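Local structure of phosphoribosylaminoimidazole-succinocarboxamide synthase (Thermotoga maritima, 1KUT) at residues Y171-G174 and N180-L183; V111-K116 and K143-A148. The protein catalyses the ATP-dependent joining of L-aspartate to 5-amino-1-(5-phospho-D-ribosyl)imidazole-4-carboxylate, a step of de novo purine biosynthesis that yields SAICAR, ADP and phosphate. All coordinates share one frame; numbering follows the deposited sequence.

Interaction 1: Y171-G174 and N180-L183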
# COMPACT_ATOMS: atom_id res chain seq x y z
N TYR B 171 -0.13 -15.67 -0.24
CA TYR B 171 -1.20 -16.45 -0.86
C TYR B 171 -1.69 -15.80 -2.16
O TYR B 171 -1.32 -14.67 -2.49
CB TYR B 171 -2.42 -16.56 0.07
CG TYR B 171 -2.12 -17.13 1.45
CD1 TYR B 171 -1.82 -18.48 1.61
CD2 TYR B 171 -2.13 -16.31 2.58
CE1 TYR B 171 -1.54 -19.01 2.87
CE2 TYR B 171 -1.86 -16.83 3.84
CZ TYR B 171 -1.57 -18.17 3.98
OH TYR B 171 -1.34 -18.68 5.22
N GLU B 172 -2.51 -16.55 -2.88
CA GLU B 172 -3.15 -16.12 -4.11
C GLU B 172 -4.50 -16.83 -4.13
O GLU B 172 -4.58 -18.04 -3.90
CB GLU B 172 -2.31 -16.47 -5.34
CG GLU B 172 -1.16 -15.47 -5.58
CD GLU B 172 -0.30 -15.80 -6.80
OE1 GLU B 172 -0.84 -16.36 -7.79
OE2 GLU B 172 0.91 -15.49 -6.78
N PHE B 173 -5.56 -16.06 -4.37
CA PHE B 173 -6.91 -16.59 -4.39
C PHE B 173 -7.59 -16.44 -5.74
O PHE B 173 -7.15 -15.65 -6.60
CB PHE B 173 -7.78 -15.89 -3.35
CG PHE B 173 -7.34 -16.10 -1.93
CD1 PHE B 173 -6.30 -15.35 -1.38
CD2 PHE B 173 -8.01 -17.01 -1.11
CE1 PHE B 173 -5.93 -15.49 -0.06
CE2 PHE B 173 -7.65 -17.17 0.21
CZ PHE B 173 -6.59 -16.39 0.75
N GLY B 174 -8.68 -17.18 -5.91
CA GLY B 174 -9.44 -17.14 -7.14
C GLY B 174 -10.89 -17.47 -6.88
O GLY B 174 -11.28 -17.77 -5.74
N ASN B 180 -16.98 -18.63 -5.31
CA ASN B 180 -16.37 -18.73 -3.99
C ASN B 180 -14.90 -18.33 -4.08
O ASN B 180 -14.24 -18.57 -5.09
CB ASN B 180 -16.48 -20.16 -3.45
CG ASN B 180 -17.88 -20.49 -2.95
OD1 ASN B 180 -18.33 -19.96 -1.93
ND2 ASN B 180 -18.58 -21.37 -3.66
N VAL B 181 -14.41 -17.68 -3.03
CA VAL B 181 -13.01 -17.31 -2.96
C VAL B 181 -12.31 -18.62 -2.57
O VAL B 181 -12.70 -19.29 -1.61
CB VAL B 181 -12.77 -16.19 -1.89
CG1 VAL B 181 -11.29 -16.01 -1.61
CG2 VAL B 181 -13.36 -14.87 -2.40
N VAL B 182 -11.30 -18.99 -3.36
CA VAL B 182 -10.56 -20.23 -3.14
C VAL B 182 -9.06 -19.99 -3.20
O VAL B 182 -8.58 -19.20 -4.02
CB VAL B 182 -10.92 -21.27 -4.22
CG1 VAL B 182 -10.22 -22.58 -3.95
CG2 VAL B 182 -12.44 -21.46 -4.27
N LEU B 183 -8.32 -20.67 -2.32
CA LEU B 183 -6.88 -20.56 -2.27
C LEU B 183 -6.30 -21.30 -3.48
O LEU B 183 -6.56 -22.48 -3.69
CB LEU B 183 -6.33 -21.20 -0.99
CG LEU B 183 -4.80 -21.11 -0.86
CD1 LEU B 183 -4.40 -19.70 -0.41
CD2 LEU B 183 -4.28 -22.14 0.13
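Phe-173 and Gly-174 face Leu-183 and Val-182 beside the turn of a beta hairpin, formed by strands 164-175 and 181-183, in the larger antiparallel sheet of the SAICAR synthetase fold. Gly-174 and Val-182 form the hydrogen-bonded pair: Gly-174 N donates to Val-182 O at 2.8 Å, in the carbonyl plane, and Val-182 N returns a bond to Gly-174 O at 2.7 Å, with the donor tilted 16° from the plane of the Gly-174 carbonyl. Phe-173 and Leu-183 are the adjoining non-hydrogen-bonded pair. The Phe-173 side chain starts with CB near Val-182 O, 3.5 Å away. Because CG stands anti to the carbonyl carbon (chi1 -64°), the ring rises from the sheet, and its CD2 reaches Val-181 CG1 at 3.5 Å. Farther out, CE2 and CZ lie beneath Leu-183 CD1, which sits over one ring face, offset toward the rim. The same methyl also meets Tyr-171, whose hydroxyl is hydrogen-bonded to Thr-152 of helix 138-160. Val-182 points to the other face of the sheet. Two CA-H...O contacts supplement the amide bonds, from Phe-173 CA to Val-182 O and from Val-181 CA to Gly-174 O. Leu-183 CD1 ends 3.5 Å from Tyr-171 CD1 and 3.7 Å from Tyr-171 CB.

Interaction 2: V111-K116 and K143-A148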
# COMPACT_ATOMS: atom_id res chain seq x y z
N VAL B 111 -1.87 -8.25 7.23
CA VAL B 111 -2.22 -8.66 5.87
C VAL B 111 -1.94 -7.51 4.90
O VAL B 111 -2.42 -6.41 5.11
CB VAL B 111 -3.72 -8.98 5.74
CG1 VAL B 111 -3.98 -9.60 4.38
CG2 VAL B 111 -4.15 -9.91 6.85
N GLU B 112 -1.18 -7.79 3.84
CA GLU B 112 -0.82 -6.81 2.81
C GLU B 112 -1.19 -7.31 1.41
O GLU B 112 -0.99 -8.49 1.10
CB GLU B 112 0.69 -6.56 2.79
CG GLU B 112 1.29 -5.87 4.00
CD GLU B 112 2.73 -5.41 3.75
OE1 GLU B 112 3.65 -6.26 3.64
OE2 GLU B 112 2.94 -4.19 3.64
N PHE B 113 -1.69 -6.42 0.56
CA PHE B 113 -2.00 -6.82 -0.80
C PHE B 113 -0.99 -6.23 -1.78
O PHE B 113 -0.52 -5.11 -1.62
CB PHE B 113 -3.40 -6.37 -1.22
CG PHE B 113 -4.51 -7.12 -0.56
CD1 PHE B 113 -4.92 -6.79 0.74
CD2 PHE B 113 -5.17 -8.16 -1.23
CE1 PHE B 113 -5.96 -7.49 1.35
CE2 PHE B 113 -6.22 -8.86 -0.61
CZ PHE B 113 -6.61 -8.52 0.68
N PHE B 114 -0.67 -7.01 -2.80
CA PHE B 114 0.26 -6.60 -3.83
C PHE B 114 -0.31 -6.99 -5.18
O PHE B 114 -0.72 -8.14 -5.39
CB PHE B 114 1.60 -7.31 -3.66
CG PHE B 114 2.38 -6.85 -2.48
CD1 PHE B 114 3.27 -5.79 -2.59
CD2 PHE B 114 2.23 -7.48 -1.24
CE1 PHE B 114 4.02 -5.36 -1.49
CE2 PHE B 114 2.97 -7.06 -0.13
CZ PHE B 114 3.87 -6.00 -0.26
N ILE B 115 -0.38 -6.04 -6.09
CA ILE B 115 -0.86 -6.34 -7.41
C ILE B 115 0.22 -7.16 -8.07
O ILE B 115 1.36 -6.71 -8.19
CB ILE B 115 -1.09 -5.06 -8.22
CG1 ILE B 115 -2.33 -4.35 -7.69
CG2 ILE B 115 -1.22 -5.40 -9.74
CD1 ILE B 115 -2.74 -3.15 -8.51
N LYS B 116 -0.11 -8.38 -8.49
CA LYS B 116 0.93 -9.16 -9.14
C LYS B 116 1.11 -8.59 -10.55
O LYS B 116 0.22 -8.68 -11.41
CB LYS B 116 0.61 -10.67 -9.11
CG LYS B 116 -0.34 -11.20 -10.14
CD LYS B 116 -0.58 -12.71 -9.93
CE LYS B 116 0.70 -13.58 -10.08
NZ LYS B 116 1.66 -13.51 -8.93
N LYS B 143 -12.99 -10.97 2.32
CA LYS B 143 -13.03 -12.43 2.42
C LYS B 143 -11.58 -12.93 2.35
O LYS B 143 -11.13 -13.71 3.20
CB LYS B 143 -13.83 -13.03 1.27
CG LYS B 143 -15.34 -12.95 1.47
CD LYS B 143 -16.12 -13.61 0.34
CE LYS B 143 -17.59 -13.73 0.70
NZ LYS B 143 -18.43 -14.21 -0.44
N MSE B 144 -10.86 -12.48 1.32
CA MSE B 144 -9.47 -12.86 1.12
C MSE B 144 -8.64 -12.58 2.34
O MSE B 144 -7.75 -13.35 2.65
CB MSE B 144 -8.87 -12.13 -0.08
CG MSE B 144 -9.36 -12.68 -1.37
SE MSE B 144 -8.34 -11.93 -2.79
CE MSE B 144 -9.43 -10.34 -3.14
N LYS B 145 -8.91 -11.47 3.02
CA LYS B 145 -8.17 -11.16 4.23
C LYS B 145 -8.51 -12.16 5.33
O LYS B 145 -7.61 -12.66 6.02
CB LYS B 145 -8.52 -9.75 4.72
CG LYS B 145 -7.46 -8.70 4.40
CD LYS B 145 -7.88 -7.32 4.93
CE LYS B 145 -8.11 -7.31 6.44
NZ LYS B 145 -8.43 -5.93 6.93
N GLU B 146 -9.79 -12.46 5.51
CA GLU B 146 -10.24 -13.39 6.55
C GLU B 146 -9.69 -14.79 6.29
O GLU B 146 -9.26 -15.49 7.20
CB GLU B 146 -11.78 -13.46 6.59
CG GLU B 146 -12.50 -12.12 6.76
CD GLU B 146 -14.04 -12.25 6.72
OE1 GLU B 146 -14.62 -12.80 7.69
OE2 GLU B 146 -14.65 -11.81 5.71
N ALA B 147 -9.73 -15.19 5.03
CA ALA B 147 -9.23 -16.49 4.67
C ALA B 147 -7.72 -16.53 4.95
O ALA B 147 -7.22 -17.44 5.64
CB ALA B 147 -9.51 -16.76 3.20
N ALA B 148 -7.00 -15.54 4.43
CA ALA B 148 -5.55 -15.47 4.62
C ALA B 148 -5.14 -15.65 6.08
O ALA B 148 -4.28 -16.49 6.38
CB ALA B 148 -5.02 -14.16 4.08
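Lys-145 meets Val-111 and Phe-113 through the aliphatic part of its side chain. Its CG lies 3.6 Å from Val-111 CG1 and equally 3.6 Å from Phe-113 CE1, so one methylene fits against a methyl branch and a ring rim at once. It approaches the phenyl group at the edge, near the ring plane, and the lysine chain crosses Phe-113 at about a right angle. CD stays within 4.1 Å of Phe-113 CE1, where the chain bends at chi3 (59°). Past CZ, on the other side of the ring tip, Phe-113 CE2 meets the CB of selenomethionine Met-144 at 4.2 Å, again near the ring plane. These contacts pack helix 138-160 against one face of the curled antiparallel sheet; the axes of strand 111-115 and helix 143-148 come within 9.5 Å at closest approach, their N-to-C directions 127° apart. Val-111 and Phe-113, two residues apart on the strand, turn toward the helix, while Glu-112 between them points away and forms salt bridges with Arg-87 and Arg-97. Behind the first shell, Val-84 of strand 78-87 touches both Val-111 and Phe-113, and Leu-82 adds to the packing on Phe-113. The ammonium group of Lys-145 forms a salt bridge with Asp-128 of the second subunit, and pairs weakly with Glu-142 one helical turn back.

Both interactions belong to the same curled sheet, on which helix 138-160 rests, and their centres are 9 Å apart. Interaction 1 is buried and joins two strands by paired amide bonds as well as apolar contacts; interaction 2 is partly buried, joins strand to helix by apolar contact alone, and reaches the subunit interface. The helix connects them: Phe-173 CE2 packs 3.5 Å from Ala-147 CB, and Tyr-171 CE2 lies 3.5 Å from Ala-148 O. Away from this apolar layer, Glu-172 OE2 and Lys-116 NZ form a 3.0 Å salt bridge between segments 171-174 and 111-116; Glu-172 OE2 also pairs with Lys-170, and Lys-116 NZ with Glu-83.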